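Local coordinates for protein neutral proteinase inhibitor ScNPI (Streptomyces caespitosus, PDB 4HWX) that inhibits serine endopeptidases, probably including subtilisins, as a secreted homodimer and, as a two-faced inhibitor, probably also targets a second peptidase class, at residues G5-V10 and G83-R88; R26-S31 and T39-R44; E56-L61 and V90-T95; D75-T80 and S97-M102. One frame throughout, in Å; residues are numbered along the deposited sequence.

Interaction 1 of 4, residues G5-V10 and G83-R88; sequences GPSAMV and GVLNGR
Ser7 OG has two partners: Asn86 N donates to it over 2.8 Å, nearly straight at 164°, and a water 3.1 Å from OG also donates to Asn86 OD1. This is where the chain leading into strand 8-15 meets a type I' beta turn, Leu85 to Arg88, in the antiparallel sheet of the subtilisin inhibitor fold. The Ser7 hydroxyl stands beside its own backbone N (chi1 -67°), and that rotation points OG to the N-H of Asn86 in the turn. With an alanine at this place, Asn86 N is likely to lose its acceptor and the water one of its anchors. Next to it, Gly87 N donates to Pro6 O at 3.1 Å. Ala8 and Val84 form a hydrogen-bonded antiparallel pair, with Val84 N to Ala8 O at 2.8 Å. Gly83 takes backbone angles that favour glycine, and a CB there would clash with Ala8 O. Asn86 ND2 bonds to Asn51 OD1 on helix 43-52. Ala8 and Val84 also pack on the second subunit, against its Val10 and Ala27, so the pair belongs to the dimer interface. On Met9 the chain bends at chi2 and chi3, which lays SD 3.5 Å from Val84 N.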
loop_
_atom_site.group_PDB
_atom_site.type_symbol
_atom_site.label_atom_id
_atom_site.label_comp_id
_atom_site.label_asym_id
_atom_site.label_seq_id
_atom_site.Cartn_x
_atom_site.Cartn_y
_atom_site.Cartn_z
ATOM N N GLY A 5 -11.862 -11.510 -0.505
ATOM C CA GLY A 5 -11.692 -10.439 -1.480
ATOM C C GLY A 5 -10.256 -10.277 -1.950
ATOM O O GLY A 5 -9.436 -11.170 -1.703
ATOM N N PRO A 6 -9.900 -9.146 -2.629
ATOM C CA PRO A 6 -8.506 -8.980 -3.100
ATOM C C PRO A 6 -7.491 -8.829 -1.965
ATOM O O PRO A 6 -7.834 -8.390 -0.873
ATOM C CB PRO A 6 -8.552 -7.699 -3.953
ATOM C CG PRO A 6 -9.976 -7.362 -4.110
ATOM C CD PRO A 6 -10.731 -7.983 -2.994
ATOM N N SER A 7 -6.238 -9.210 -2.235
ATOM C CA SER A 7 -5.132 -9.123 -1.284
ATOM C C SER A 7 -3.944 -8.514 -1.992
ATOM O O SER A 7 -3.278 -9.176 -2.796
ATOM C CB SER A 7 -4.803 -10.494 -0.696
ATOM O OG SER A 7 -5.865 -10.962 0.116
ATOM N N ALA A 8 -3.719 -7.223 -1.723
ATOM C CA ALA A 8 -2.654 -6.405 -2.298
ATOM C C ALA A 8 -2.141 -5.453 -1.226
ATOM O O ALA A 8 -2.903 -4.675 -0.656
ATOM C CB ALA A 8 -3.175 -5.642 -3.517
ATOM N N MET A 9 -0.852 -5.548 -0.924
ATOM C CA MET A 9 -0.251 -4.802 0.169
ATOM C C MET A 9 1.068 -4.170 -0.188
ATOM O O MET A 9 1.788 -4.647 -1.067
ATOM C CB MET A 9 0.018 -5.778 1.356
ATOM C CG MET A 9 -1.242 -6.455 1.954
ATOM S SD MET A 9 -2.290 -5.280 2.846
ATOM C CE MET A 9 -1.204 -4.869 4.212
ATOM N N VAL A 10 1.437 -3.168 0.594
ATOM C CA VAL A 10 2.754 -2.546 0.550
ATOM C C VAL A 10 3.261 -2.514 2.000
ATOM O O VAL A 10 2.516 -2.137 2.915
ATOM C CB VAL A 10 2.809 -1.158 -0.153
ATOM C CG1 VAL A 10 1.832 -0.178 0.483
ATOM C CG2 VAL A 10 4.232 -0.578 -0.108
ATOM N N GLY A 83 -2.973 -1.515 2.503
ATOM C CA GLY A 83 -3.573 -2.102 1.314
ATOM C C GLY A 83 -4.866 -2.798 1.602
ATOM O O GLY A 83 -5.726 -2.246 2.296
ATOM N N VAL A 84 -5.005 -4.015 1.076
ATOM C CA VAL A 84 -6.217 -4.806 1.296
ATOM C C VAL A 84 -5.792 -6.246 1.540
ATOM O O VAL A 84 -4.849 -6.710 0.919
ATOM C CB VAL A 84 -7.248 -4.632 0.131
ATOM C CG1 VAL A 84 -6.673 -5.016 -1.229
ATOM C CG2 VAL A 84 -8.540 -5.387 0.403
ATOM N N LEU A 85 -6.467 -6.931 2.468
ATOM C CA LEU A 85 -6.193 -8.312 2.817
ATOM C C LEU A 85 -7.509 -9.047 2.909
ATOM O O LEU A 85 -8.327 -8.735 3.786
ATOM C CB LEU A 85 -5.395 -8.399 4.140
ATOM C CG LEU A 85 -5.084 -9.815 4.710
ATOM C CD1 LEU A 85 -4.295 -10.671 3.704
ATOM C CD2 LEU A 85 -4.287 -9.717 6.017
ATOM N N ASN A 86 -7.724 -10.008 1.988
ATOM C CA ASN A 86 -8.937 -10.822 1.891
ATOM C C ASN A 86 -10.194 -9.912 1.909
ATOM O O ASN A 86 -11.143 -10.171 2.644
ATOM C CB ASN A 86 -8.970 -11.912 2.994
ATOM C CG ASN A 86 -7.810 -12.882 2.908
ATOM O OD1 ASN A 86 -7.442 -13.370 1.825
ATOM N ND2 ASN A 86 -7.194 -13.181 4.047
ATOM N N GLY A 87 -10.135 -8.823 1.129
ATOM C CA GLY A 87 -11.218 -7.857 0.989
ATOM C C GLY A 87 -11.303 -6.746 2.017
ATOM O O GLY A 87 -12.092 -5.829 1.823
ATOM N N ARG A 88 -10.529 -6.801 3.118
ATOM C CA ARG A 88 -10.602 -5.720 4.115
ATOM C C ARG A 88 -9.398 -4.809 4.046
ATOM O O ARG A 88 -8.262 -5.273 3.978
ATOM C CB ARG A 88 -10.821 -6.182 5.566
ATOM C CG ARG A 88 -10.155 -7.469 6.007
ATOM C CD ARG A 88 -11.125 -8.317 6.826
ATOM N NE ARG A 88 -10.918 -8.168 8.269
ATOM C CZ ARG A 88 -10.508 -9.143 9.078
ATOM N NH1 ARG A 88 -10.274 -10.359 8.600
ATOM N NH2 ARG A 88 -10.337 -8.909 10.373
HETATM O O HOH W 1 -9.829 -14.127 0.017
HETATM O O HOH W 2 -4.403 -13.452 1.216
#

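Interaction 2 of 4, residues R26-S31 and T39-R44; sequences RATTLS and THPAPR
Thr39 opens residues 39-44 and pairs with Thr29 by two reciprocal bonds. Thr29 N donates to Thr39 OG1 at 3.0 Å, and Thr39 N donates to Thr29 OG1 at 3.1 Å, both at 163°. The contact fastens the loop before helix 43-52 to strand 23-32 of the antiparallel sheet in the subtilisin inhibitor fold. Both hydroxyls sit between backbone N and carbonyl carbon (chi1 62° and 56°), which turns each oxygen to the other residue's N-H. A water also joins Thr39 OG1 to Ala27 O.

His40 comes next. Its N donates to Thr29 O at 3.2 Å, in the carbonyl plane. Its ring is fixed at both nitrogens: ND1 accepts from Ala42 N, and NE2 donates to Val111 O. Thr28 OG1 approaches the ring obliquely, 3.6 Å from CD2. This hydroxyl is buried and has no polar partner. Pro41 lays its CD over one face of the same ring. Ala42 is the N-cap residue of the helix, whose first turn begins at Pro43. There Leu30 reaches out from the strand, and its CD1 methyl meets Pro43 CB at 3.8 Å and Pro43 O at 3.6 Å.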
loop_
_atom_site.group_PDB
_atom_site.type_symbol
_atom_site.label_atom_id
_atom_site.label_comp_id
_atom_site.label_asym_id
_atom_site.label_seq_id
_atom_site.Cartn_x
_atom_site.Cartn_y
_atom_site.Cartn_z
ATOM N N ARG A 26 13.229 1.153 3.251
ATOM C CA ARG A 26 12.995 0.108 2.263
ATOM C C ARG A 26 11.520 -0.240 2.216
ATOM O O ARG A 26 10.783 0.050 3.158
ATOM C CB ARG A 26 13.870 -1.152 2.561
ATOM C CG ARG A 26 13.639 -1.801 3.921
ATOM C CD ARG A 26 14.725 -2.826 4.227
ATOM N NE ARG A 26 14.490 -3.463 5.520
ATOM C CZ ARG A 26 14.892 -2.965 6.683
ATOM N NH1 ARG A 26 15.577 -1.827 6.724
ATOM N NH2 ARG A 26 14.612 -3.596 7.812
ATOM N N ALA A 27 11.099 -0.846 1.120
ATOM C CA ALA A 27 9.706 -1.223 0.926
ATOM C C ALA A 27 9.554 -2.385 -0.024
ATOM O O ALA A 27 10.399 -2.566 -0.908
ATOM C CB ALA A 27 8.920 -0.032 0.379
ATOM N N THR A 28 8.435 -3.149 0.124
ATOM C CA THR A 28 8.073 -4.222 -0.805
ATOM C C THR A 28 6.582 -4.211 -1.131
ATOM O O THR A 28 5.767 -3.740 -0.330
ATOM C CB THR A 28 8.440 -5.626 -0.288
ATOM O OG1 THR A 28 7.818 -5.844 0.974
ATOM C CG2 THR A 28 9.942 -5.875 -0.226
ATOM N N THR A 29 6.234 -4.754 -2.300
ATOM C CA THR A 29 4.846 -4.971 -2.711
ATOM C C THR A 29 4.544 -6.458 -2.546
ATOM O O THR A 29 5.459 -7.292 -2.612
ATOM C CB THR A 29 4.576 -4.548 -4.154
ATOM O OG1 THR A 29 5.386 -5.363 -5.012
ATOM C CG2 THR A 29 4.770 -3.033 -4.399
ATOM N N LEU A 30 3.274 -6.785 -2.380
ATOM C CA LEU A 30 2.818 -8.165 -2.240
ATOM C C LEU A 30 1.378 -8.314 -2.702
ATOM O O LEU A 30 0.496 -7.533 -2.329
ATOM C CB LEU A 30 2.953 -8.650 -0.790
ATOM C CG LEU A 30 2.605 -10.133 -0.557
ATOM C CD1 LEU A 30 3.646 -11.044 -1.166
ATOM C CD2 LEU A 30 2.456 -10.439 0.923
ATOM N N SER A 31 1.155 -9.320 -3.530
ATOM C CA SER A 31 -0.159 -9.671 -4.021
ATOM C C SER A 31 -0.362 -11.132 -3.728
ATOM O O SER A 31 0.579 -11.904 -3.928
ATOM C CB SER A 31 -0.280 -9.375 -5.511
ATOM O OG SER A 31 -1.520 -9.868 -5.986
ATOM N N THR A 39 7.672 -7.399 -5.212
ATOM C CA THR A 39 9.089 -7.223 -4.938
ATOM C C THR A 39 9.450 -7.926 -3.627
ATOM O O THR A 39 10.635 -8.061 -3.323
ATOM C CB THR A 39 9.465 -5.744 -4.939
ATOM O OG1 THR A 39 8.643 -5.063 -3.990
ATOM C CG2 THR A 39 9.319 -5.129 -6.311
ATOM N N HIS A 40 8.439 -8.412 -2.854
ATOM C CA HIS A 40 8.725 -9.162 -1.633
ATOM C C HIS A 40 9.599 -10.396 -1.994
ATOM O O HIS A 40 9.296 -11.065 -2.981
ATOM C CB HIS A 40 7.432 -9.573 -0.899
ATOM C CG HIS A 40 7.703 -10.005 0.499
ATOM N ND1 HIS A 40 8.281 -11.229 0.770
ATOM C CD2 HIS A 40 7.520 -9.337 1.665
ATOM C CE1 HIS A 40 8.442 -11.270 2.081
ATOM N NE2 HIS A 40 7.982 -10.163 2.667
ATOM N N PRO A 41 10.704 -10.677 -1.273
ATOM C CA PRO A 41 11.586 -11.786 -1.692
ATOM C C PRO A 41 11.060 -13.202 -1.400
ATOM O O PRO A 41 11.570 -14.152 -1.993
ATOM C CB PRO A 41 12.882 -11.517 -0.936
ATOM C CG PRO A 41 12.503 -10.713 0.224
ATOM C CD PRO A 41 11.252 -9.966 -0.094
ATOM N N ALA A 42 10.047 -13.351 -0.523
ATOM C CA ALA A 42 9.440 -14.666 -0.198
ATOM C C ALA A 42 7.915 -14.483 -0.263
ATOM O O ALA A 42 7.264 -14.454 0.782
ATOM C CB ALA A 42 9.908 -15.136 1.181
ATOM N N PRO A 43 7.338 -14.233 -1.472
ATOM C CA PRO A 43 5.913 -13.855 -1.541
ATOM C C PRO A 43 4.915 -14.849 -0.949
ATOM O O PRO A 43 4.085 -14.420 -0.151
ATOM C CB PRO A 43 5.654 -13.657 -3.030
ATOM C CG PRO A 43 6.976 -13.433 -3.628
ATOM C CD PRO A 43 7.956 -14.200 -2.813
ATOM N N ARG A 44 4.972 -16.144 -1.326
ATOM C CA ARG A 44 4.001 -17.105 -0.790
ATOM C C ARG A 44 4.096 -17.225 0.731
ATOM O O ARG A 44 3.059 -17.233 1.392
ATOM C CB ARG A 44 4.117 -18.483 -1.459
ATOM C CG ARG A 44 2.941 -19.398 -1.085
ATOM C CD ARG A 44 1.630 -18.906 -1.668
ATOM N NE ARG A 44 1.532 -19.241 -3.089
ATOM C CZ ARG A 44 0.510 -18.908 -3.867
ATOM N NH1 ARG A 44 -0.499 -18.202 -3.379
ATOM N NH2 ARG A 44 0.487 -19.281 -5.140
HETATM O O HOH W 3 9.562 -2.567 -4.031
#

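Interaction 3 of 4, residues E56-L61 and V90-T95; sequences ELNRLL and VAWKHT. With ACT (acetate ion), chain E.
Leu57 and Trp92 form the apolar centre. Leu57 CB sits over one face of the indole, 3.6 Å from the centroid of the five-membered ring and only 6° off its normal, a CH-pi contact. Farther along the same side chain, CD2 meets Val90 CG1 tip to tip at 4.0 Å. These contacts pack the 3-10 segment 57-60 on strand 88-96 of the sheet. With CG opposite the backbone N (chi1 180°), Trp92 carries its indole from the strand toward residues 57-61. Val79 and Ala81 of the neighbouring strand 77-82 also touch the Trp92 side chain.

Leu61 serves two rings. Its CD1 comes to the indole edge at CZ2, 3.7 Å away. Its CD2 lies over the centre of the His94 imidazole, a second CH-pi contact.

The polar edge begins at Trp92 NE1, which donates to Asn58 OD1 over 2.9 Å at 167°. The oxygen is in the ring plane, but NE1 stands above the carbonyl plane of the amide. A water bonded to the same OD1 also reaches Lys93 O and His94 ND1. At the far end of His94, NE2 donates to an acetate, probably from the crystallisation liquor, with OXT 2.9 Å away. A leucine in place of Trp92 would probably leave Asn58 OD1 without its indole donor and Leu57 CB without the flat surface beneath it. The indole is therefore probably limited in its rotation: one face rests on aliphatic carbon and its N-H is bonded to an amide oxygen.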
loop_
_atom_site.group_PDB
_atom_site.type_symbol
_atom_site.label_atom_id
_atom_site.label_comp_id
_atom_site.label_asym_id
_atom_site.label_seq_id
_atom_site.Cartn_x
_atom_site.Cartn_y
_atom_site.Cartn_z
ATOM N N GLU A 56 -5.500 -9.395 11.952
ATOM C CA GLU A 56 -5.006 -8.594 13.072
ATOM C C GLU A 56 -3.481 -8.636 13.025
ATOM O O GLU A 56 -2.857 -9.552 13.566
ATOM C CB GLU A 56 -5.590 -9.072 14.427
ATOM C CG GLU A 56 -5.087 -8.272 15.631
ATOM C CD GLU A 56 -5.097 -6.760 15.472
ATOM O OE1 GLU A 56 -4.029 -6.169 15.165
ATOM O OE2 GLU A 56 -6.199 -6.175 15.604
ATOM N N LEU A 57 -2.878 -7.640 12.351
ATOM C CA LEU A 57 -1.437 -7.600 12.118
ATOM C C LEU A 57 -0.593 -7.439 13.376
ATOM O O LEU A 57 0.609 -7.672 13.296
ATOM C CB LEU A 57 -1.056 -6.556 11.058
ATOM C CG LEU A 57 -1.144 -7.086 9.611
ATOM C CD1 LEU A 57 -2.582 -7.459 9.212
ATOM C CD2 LEU A 57 -0.613 -6.065 8.628
ATOM N N ASN A 58 -1.193 -7.173 14.549
ATOM C CA ASN A 58 -0.402 -7.187 15.794
ATOM C C ASN A 58 0.112 -8.622 16.050
ATOM O O ASN A 58 1.083 -8.806 16.777
ATOM C CB ASN A 58 -1.231 -6.705 16.992
ATOM C CG ASN A 58 -1.338 -5.212 17.113
ATOM O OD1 ASN A 58 -0.612 -4.450 16.471
ATOM N ND2 ASN A 58 -2.252 -4.766 17.958
ATOM N N ARG A 59 -0.558 -9.630 15.445
ATOM C CA ARG A 59 -0.184 -11.048 15.540
ATOM C C ARG A 59 1.110 -11.349 14.759
ATOM O O ARG A 59 1.644 -12.446 14.908
ATOM C CB ARG A 59 -1.333 -11.976 15.089
ATOM C CG ARG A 59 -2.472 -11.965 16.095
ATOM C CD ARG A 59 -3.677 -12.787 15.695
ATOM N NE ARG A 59 -4.781 -12.512 16.616
ATOM C CZ ARG A 59 -6.072 -12.684 16.346
ATOM N NH1 ARG A 59 -6.455 -13.151 15.163
ATOM N NH2 ARG A 59 -6.990 -12.386 17.253
ATOM N N LEU A 60 1.636 -10.380 13.959
ATOM C CA LEU A 60 2.935 -10.532 13.270
ATOM C C LEU A 60 4.074 -10.447 14.311
ATOM O O LEU A 60 5.167 -10.936 14.071
ATOM C CB LEU A 60 3.143 -9.467 12.166
ATOM C CG LEU A 60 2.245 -9.555 10.919
ATOM C CD1 LEU A 60 2.514 -8.417 9.974
ATOM C CD2 LEU A 60 2.419 -10.875 10.186
ATOM N N LEU A 61 3.808 -9.794 15.456
ATOM C CA LEU A 61 4.774 -9.673 16.537
ATOM C C LEU A 61 4.646 -10.900 17.409
ATOM O O LEU A 61 3.536 -11.400 17.598
ATOM C CB LEU A 61 4.560 -8.382 17.355
ATOM C CG LEU A 61 5.081 -7.084 16.734
ATOM C CD1 LEU A 61 4.099 -6.518 15.776
ATOM C CD2 LEU A 61 5.310 -6.041 17.800
ATOM N N VAL A 90 -6.475 -2.444 5.054
ATOM C CA VAL A 90 -5.454 -2.564 6.099
ATOM C C VAL A 90 -4.620 -1.270 6.117
ATOM O O VAL A 90 -4.182 -0.829 5.076
ATOM C CB VAL A 90 -4.552 -3.826 5.881
ATOM C CG1 VAL A 90 -3.348 -3.842 6.841
ATOM C CG2 VAL A 90 -5.360 -5.123 6.007
ATOM N N ALA A 91 -4.422 -0.689 7.301
ATOM C CA ALA A 91 -3.605 0.492 7.587
ATOM C C ALA A 91 -3.046 0.244 8.964
ATOM O O ALA A 91 -3.754 0.409 9.966
ATOM C CB ALA A 91 -4.448 1.769 7.522
ATOM N N TRP A 92 -1.837 -0.331 9.008
ATOM C CA TRP A 92 -1.220 -0.758 10.263
ATOM C C TRP A 92 0.208 -0.259 10.371
ATOM O O TRP A 92 0.912 -0.141 9.366
ATOM C CB TRP A 92 -1.257 -2.298 10.364
ATOM C CG TRP A 92 -0.646 -2.897 11.608
ATOM C CD1 TRP A 92 -1.273 -3.125 12.801
ATOM C CD2 TRP A 92 0.693 -3.394 11.755
ATOM N NE1 TRP A 92 -0.408 -3.724 13.686
ATOM C CE2 TRP A 92 0.806 -3.909 13.069
ATOM C CE3 TRP A 92 1.799 -3.497 10.890
ATOM C CZ2 TRP A 92 1.989 -4.485 13.547
ATOM C CZ3 TRP A 92 2.958 -4.103 11.354
ATOM C CH2 TRP A 92 3.044 -4.596 12.668
ATOM N N LYS A 93 0.629 0.041 11.603
ATOM C CA LYS A 93 2.008 0.428 11.873
ATOM C C LYS A 93 2.413 -0.005 13.285
ATOM O O LYS A 93 1.555 -0.261 14.134
ATOM C CB LYS A 93 2.251 1.935 11.661
ATOM C CG LYS A 93 1.529 2.849 12.654
ATOM C CD LYS A 93 1.845 4.316 12.376
ATOM C CE LYS A 93 1.031 5.249 13.243
ATOM N NZ LYS A 93 1.235 6.678 12.872
ATOM N N HIS A 94 3.721 -0.089 13.518
ATOM C CA HIS A 94 4.301 -0.399 14.831
ATOM C C HIS A 94 5.678 0.188 14.888
ATOM O O HIS A 94 6.450 -0.014 13.955
ATOM C CB HIS A 94 4.344 -1.911 15.136
ATOM C CG HIS A 94 4.667 -2.198 16.572
ATOM N ND1 HIS A 94 3.664 -2.360 17.522
ATOM C CD2 HIS A 94 5.873 -2.287 17.191
ATOM C CE1 HIS A 94 4.291 -2.581 18.671
ATOM N NE2 HIS A 94 5.617 -2.544 18.525
ATOM N N THR A 95 5.975 0.925 15.970
ATOM C CA THR A 95 7.280 1.565 16.215
ATOM C C THR A 95 8.068 0.750 17.247
ATOM O O THR A 95 7.545 0.433 18.313
ATOM C CB THR A 95 7.103 3.022 16.684
ATOM O OG1 THR A 95 6.364 3.733 15.696
ATOM C CG2 THR A 95 8.443 3.742 16.916
HETATM C C ACT E . 7.354 -3.692 21.402
HETATM O O ACT E . 7.599 -3.487 22.612
HETATM O OXT ACT E . 7.713 -2.879 20.557
HETATM C CH3 ACT E . 6.602 -4.933 20.991
HETATM O O HOH W 4 1.141 -1.880 16.451
#

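Interaction 4 of 4, residues D75-T80 and S97-M102; sequences DPVTVT and SNTCVM
This is a helix-on-sheet contact at one end of the fold, where the start of strand 77-82 meets the start of helix 99-105. The apolar part is carried by Met102. It is extended from its backbone N to its methyl (chi1 171°), which carries the sulfur against two valines. Val77 CG2 lies 3.9 Å from Met102 SD, the two side chains crossing at about a right angle. Beyond the sulfur, Val79 CG1 meets Met102 CE at 3.5 Å. The other Val77 methyl, CG1, rests 3.5 Å from Asn98 O. Val13 and Phe96 of the sheet also touch Met102.

The polar part is backbone. Asp75 N donates to Ser97 O over 2.8 Å, nearly along the C=O axis. Asn98 CA then makes a CH...O contact of 3.3 Å to Asp75 O. Asn98 caps the helix: its OD1 accepts from Val101 N at 3.0 Å, while ND2 donates to Tyr73 O and Pro71 O. The asparagine amide therefore ties the loop before the strand to the helix start. Cys100 adds a covalent tie to that loop through its disulfide with Cys70. The arrangement is an N-capped helix packed on an antiparallel sheet, here that of the Streptomyces subtilisin inhibitor fold.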
loop_
_atom_site.group_PDB
_atom_site.type_symbol
_atom_site.label_atom_id
_atom_site.label_comp_id
_atom_site.label_asym_id
_atom_site.label_seq_id
_atom_site.Cartn_x
_atom_site.Cartn_y
_atom_site.Cartn_z
ATOM N N ASP A 75 16.403 4.659 19.139
ATOM C CA ASP A 75 16.663 5.091 17.771
ATOM C C ASP A 75 15.548 4.427 16.987
ATOM O O ASP A 75 15.743 3.349 16.430
ATOM C CB ASP A 75 18.096 4.690 17.350
ATOM C CG ASP A 75 18.582 5.341 16.081
ATOM O OD1 ASP A 75 17.761 6.032 15.407
ATOM O OD2 ASP A 75 19.790 5.212 15.781
ATOM N N PRO A 76 14.327 5.003 17.098
ATOM C CA PRO A 76 13.123 4.318 16.607
ATOM C C PRO A 76 13.095 3.995 15.124
ATOM O O PRO A 76 13.638 4.718 14.272
ATOM C CB PRO A 76 11.983 5.277 16.988
ATOM C CG PRO A 76 12.649 6.620 17.159
ATOM C CD PRO A 76 13.963 6.256 17.796
ATOM N N VAL A 77 12.457 2.858 14.846
ATOM C CA VAL A 77 12.250 2.285 13.526
ATOM C C VAL A 77 10.786 1.827 13.480
ATOM O O VAL A 77 10.315 1.147 14.400
ATOM C CB VAL A 77 13.289 1.163 13.169
ATOM C CG1 VAL A 77 13.281 0.014 14.182
ATOM C CG2 VAL A 77 13.066 0.620 11.757
ATOM N N THR A 78 10.064 2.230 12.423
ATOM C CA THR A 78 8.634 1.943 12.297
ATOM C C THR A 78 8.350 1.083 11.078
ATOM O O THR A 78 8.862 1.341 9.993
ATOM C CB THR A 78 7.873 3.287 12.257
ATOM O OG1 THR A 78 8.124 3.961 13.501
ATOM C CG2 THR A 78 6.335 3.130 12.025
ATOM N N VAL A 79 7.540 0.043 11.273
ATOM C CA VAL A 79 7.085 -0.832 10.198
ATOM C C VAL A 79 5.664 -0.403 9.847
ATOM O O VAL A 79 4.913 0.019 10.732
ATOM C CB VAL A 79 7.178 -2.348 10.502
ATOM C CG1 VAL A 79 8.625 -2.805 10.599
ATOM C CG2 VAL A 79 6.393 -2.753 11.755
ATOM N N THR A 80 5.314 -0.460 8.563
ATOM C CA THR A 80 3.972 -0.103 8.088
ATOM C C THR A 80 3.445 -1.198 7.187
ATOM O O THR A 80 4.226 -1.907 6.552
ATOM C CB THR A 80 3.931 1.254 7.347
ATOM O OG1 THR A 80 4.604 1.143 6.092
ATOM C CG2 THR A 80 4.473 2.409 8.165
ATOM N N SER A 97 11.853 0.386 19.520
ATOM C CA SER A 97 12.901 1.189 20.197
ATOM C C SER A 97 14.128 1.392 19.300
ATOM O O SER A 97 14.697 2.478 19.277
ATOM C CB SER A 97 13.344 0.482 21.485
ATOM O OG SER A 97 12.255 0.259 22.360
ATOM N N ASN A 98 14.546 0.321 18.597
ATOM C CA ASN A 98 15.683 0.295 17.674
ATOM C C ASN A 98 15.574 -0.945 16.770
ATOM O O ASN A 98 14.631 -1.725 16.918
ATOM C CB ASN A 98 17.034 0.341 18.435
ATOM C CG ASN A 98 17.213 -0.776 19.423
ATOM O OD1 ASN A 98 17.018 -1.943 19.104
ATOM N ND2 ASN A 98 17.610 -0.459 20.650
ATOM N N THR A 99 16.515 -1.109 15.829
ATOM C CA THR A 99 16.479 -2.228 14.877
ATOM C C THR A 99 16.644 -3.578 15.536
ATOM O O THR A 99 16.026 -4.544 15.067
ATOM C CB THR A 99 17.525 -2.059 13.778
ATOM O OG1 THR A 99 18.825 -2.049 14.374
ATOM C CG2 THR A 99 17.274 -0.806 12.938
ATOM N N CYS A 100 17.466 -3.674 16.604
ATOM C CA CYS A 100 17.652 -4.946 17.304
ATOM C C CYS A 100 16.308 -5.409 17.900
ATOM O O CYS A 100 15.957 -6.583 17.788
ATOM C CB CYS A 100 18.726 -4.826 18.384
ATOM S SG CYS A 100 19.082 -6.390 19.238
ATOM N N VAL A 101 15.590 -4.498 18.573
ATOM C CA VAL A 101 14.284 -4.775 19.210
ATOM C C VAL A 101 13.246 -5.173 18.120
ATOM O O VAL A 101 12.468 -6.116 18.303
ATOM C CB VAL A 101 13.784 -3.585 20.084
ATOM C CG1 VAL A 101 12.395 -3.877 20.672
ATOM C CG2 VAL A 101 14.781 -3.278 21.210
ATOM N N MET A 102 13.299 -4.502 16.982
ATOM C CA MET A 102 12.434 -4.826 15.850
ATOM C C MET A 102 12.656 -6.258 15.398
ATOM O O MET A 102 11.686 -7.027 15.302
ATOM C CB MET A 102 12.685 -3.861 14.683
ATOM C CG MET A 102 11.972 -4.301 13.428
ATOM S SD MET A 102 12.130 -3.108 12.084
ATOM C CE MET A 102 11.851 -4.264 10.644
#

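All four contacts reach the same antiparallel sheet. Along the chain interaction 2 is nested inside the loop closed by interaction 1, and closes before interactions 3 and 4 open. Interactions 1, 3 and 4 cross along the chain, so contacts distant in sequence share the sheet. Interactions 1 and 2 (centres about 14 Å apart) meet where strands 8-15 and 23-32 pair. Interactions 3 and 4 (centres about 13 Å apart) meet at strands 88-96 and 77-82. Interactions 1 and 4, centres about 25 Å apart, lie on opposite sides of the chain's centre. Interactions 1 and 2, and Thr80 of interaction 4, touch the second subunit, so they contribute to the homodimer; no other chain reaches interaction 3.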